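Local coordinates for protein SAV1430 (Staphylococcus aureus subsp. aureus Mu50, PDB 2FFM) that is of unknown function but belongs to the Nfu/NifU N-terminal scaffold family, and so may take part in iron-sulfur cluster assembly, at residues A40-I45 with K52-V57. Numbering follows the deposited sequence.
Sequences AFINDI and KSIFHV
I54 meets both I42 and I45, and the three isoleucines form the apolar centre of a helix-on-sheet layer in the alpha-beta fold of this Nfu N-terminal-like domain. A helix packs on a sheet through the strand residues whose CB points toward it, here I54 and H56. Helix 40-46 lies over one face of the antiparallel sheet, and the strand that follows it in the chain, 51-57, runs back beneath it; the axes of 40-45 and 52-57 come within 9.6 Å, their N-to-C directions 152° apart, nearly antiparallel.

I54 shows how a branched side chain serves two neighbours. Its CB points toward the helix and splits there. With CG1 beside the backbone N (chi1 -60°), CG2 stands anti to that N and meets the tip of I42, with I54 CG2 4.3 Å from I42 CD1. The other branch leaves through CG1, and its terminal CD1 comes to 3.8 Å from I45 CG2, the two side chains crossing at about a right angle. I61 and V63 also touch I54, carrying the apolar patch onto the adjacent strand 60-65.

Two residues on, H56 again points its CB toward the helix. I42 CD1 reaches it as well, 4.1 Å from H56 ND1, while within the helix I42 CG1 lies above one face of the F41 ring, offset toward its rim. That ring uses its edge toward the strand: F41 CZ lies 4.0 Å from H56 CE1, which sits near the phenyl plane.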
loop_
_atom_site.group_PDB
_atom_site.type_symbol
_atom_site.label_atom_id
_atom_site.label_comp_id
_atom_site.label_asym_id
_atom_site.label_seq_id
_atom_site.Cartn_x
_atom_site.Cartn_y
_atom_site.Cartn_z
ATOM N N ALA A 40 -8.528 6.379 5.582
ATOM C CA ALA A 40 -8.513 5.341 6.610
ATOM C C ALA A 40 -7.786 4.080 6.195
ATOM O O ALA A 40 -6.941 3.573 6.943
ATOM C CB ALA A 40 -9.929 4.989 7.032
ATOM N N PHE A 41 -8.105 3.553 5.015
ATOM C CA PHE A 41 -7.447 2.328 4.597
ATOM C C PHE A 41 -5.933 2.556 4.551
ATOM O O PHE A 41 -5.160 1.639 4.826
ATOM C CB PHE A 41 -8.011 1.814 3.253
ATOM C CG PHE A 41 -7.462 2.501 2.054
ATOM C CD1 PHE A 41 -8.050 3.668 1.572
ATOM C CD2 PHE A 41 -6.327 2.000 1.425
ATOM C CE1 PHE A 41 -7.517 4.329 0.466
ATOM C CE2 PHE A 41 -5.779 2.643 0.322
ATOM C CZ PHE A 41 -6.366 3.814 -0.161
ATOM N N ILE A 42 -5.520 3.790 4.259
ATOM C CA ILE A 42 -4.098 4.135 4.208
ATOM C C ILE A 42 -3.414 4.032 5.578
ATOM O O ILE A 42 -2.257 3.595 5.669
ATOM C CB ILE A 42 -3.882 5.559 3.665
ATOM C CG1 ILE A 42 -4.303 5.628 2.190
ATOM C CG2 ILE A 42 -2.441 5.966 3.852
ATOM C CD1 ILE A 42 -3.398 4.876 1.230
ATOM N N ASN A 43 -4.107 4.435 6.642
ATOM C CA ASN A 43 -3.519 4.338 7.983
ATOM C C ASN A 43 -3.514 2.885 8.440
ATOM O O ASN A 43 -2.651 2.474 9.203
ATOM C CB ASN A 43 -4.309 5.160 9.013
ATOM C CG ASN A 43 -4.190 6.649 8.797
ATOM O OD1 ASN A 43 -5.123 7.400 9.098
ATOM N ND2 ASN A 43 -3.042 7.093 8.286
ATOM N N ASP A 44 -4.489 2.106 7.987
ATOM C CA ASP A 44 -4.515 0.724 8.410
ATOM C C ASP A 44 -3.371 -0.047 7.789
ATOM O O ASP A 44 -2.801 -0.920 8.427
ATOM C CB ASP A 44 -5.858 0.073 8.082
ATOM C CG ASP A 44 -6.992 0.603 8.963
ATOM O OD1 ASP A 44 -6.712 1.254 10.004
ATOM O OD2 ASP A 44 -8.170 0.358 8.625
ATOM N N ILE A 45 -3.012 0.288 6.557
ATOM C CA ILE A 45 -1.913 -0.399 5.905
ATOM C C ILE A 45 -0.592 -0.055 6.598
ATOM O O ILE A 45 0.208 -0.941 6.880
ATOM C CB ILE A 45 -1.854 -0.039 4.398
ATOM C CG1 ILE A 45 -3.130 -0.538 3.716
ATOM C CG2 ILE A 45 -0.616 -0.653 3.749
ATOM C CD1 ILE A 45 -3.201 -0.280 2.226
ATOM N N LYS A 52 6.810 -0.032 5.236
ATOM C CA LYS A 52 7.673 1.130 5.420
ATOM C C LYS A 52 6.981 2.418 4.952
ATOM O O LYS A 52 6.875 3.374 5.710
ATOM C CB LYS A 52 8.996 0.931 4.662
ATOM C CG LYS A 52 9.925 2.156 4.677
ATOM C CD LYS A 52 10.674 2.306 6.002
ATOM C CE LYS A 52 12.062 1.667 5.930
ATOM N NZ LYS A 52 11.990 0.248 5.457
ATOM N N SER A 53 6.524 2.441 3.703
ATOM C CA SER A 53 5.844 3.618 3.169
ATOM C C SER A 53 4.838 3.190 2.118
ATOM O O SER A 53 4.780 2.018 1.745
ATOM C CB SER A 53 6.838 4.588 2.522
ATOM O OG SER A 53 7.151 4.168 1.203
ATOM N N ILE A 54 4.070 4.159 1.627
ATOM C CA ILE A 54 3.055 3.905 0.611
ATOM C C ILE A 54 3.035 5.003 -0.442
ATOM O O ILE A 54 2.970 6.180 -0.113
ATOM C CB ILE A 54 1.635 3.829 1.239
ATOM C CG1 ILE A 54 1.578 2.698 2.262
ATOM C CG2 ILE A 54 0.584 3.607 0.155
ATOM C CD1 ILE A 54 1.869 1.347 1.661
ATOM N N PHE A 55 3.111 4.614 -1.708
ATOM C CA PHE A 55 3.046 5.571 -2.804
ATOM C C PHE A 55 1.670 5.362 -3.399
ATOM O O PHE A 55 1.354 4.265 -3.846
ATOM C CB PHE A 55 4.103 5.278 -3.867
ATOM C CG PHE A 55 4.059 6.219 -5.048
ATOM C CD1 PHE A 55 4.319 7.576 -4.886
ATOM C CD2 PHE A 55 3.804 5.735 -6.331
ATOM C CE1 PHE A 55 4.335 8.437 -5.986
ATOM C CE2 PHE A 55 3.818 6.588 -7.436
ATOM C CZ PHE A 55 4.084 7.941 -7.265
ATOM N N HIS A 56 0.856 6.413 -3.403
ATOM C CA HIS A 56 -0.505 6.331 -3.917
ATOM C C HIS A 56 -0.750 7.296 -5.070
ATOM O O HIS A 56 -0.634 8.509 -4.900
ATOM C CB HIS A 56 -1.502 6.631 -2.793
ATOM C CG HIS A 56 -2.927 6.382 -3.174
ATOM N ND1 HIS A 56 -3.984 6.755 -2.373
ATOM C CD2 HIS A 56 -3.468 5.778 -4.256
ATOM C CE1 HIS A 56 -5.115 6.387 -2.946
ATOM N NE2 HIS A 56 -4.831 5.791 -4.091
ATOM N N VAL A 57 -1.116 6.763 -6.233
ATOM C CA VAL A 57 -1.372 7.606 -7.400
ATOM C C VAL A 57 -2.237 6.913 -8.440
ATOM O O VAL A 57 -2.039 5.742 -8.720
ATOM C CB VAL A 57 -0.055 8.039 -8.071
ATOM C CG1 VAL A 57 0.624 6.849 -8.702
ATOM C CG2 VAL A 57 -0.333 9.113 -9.096
#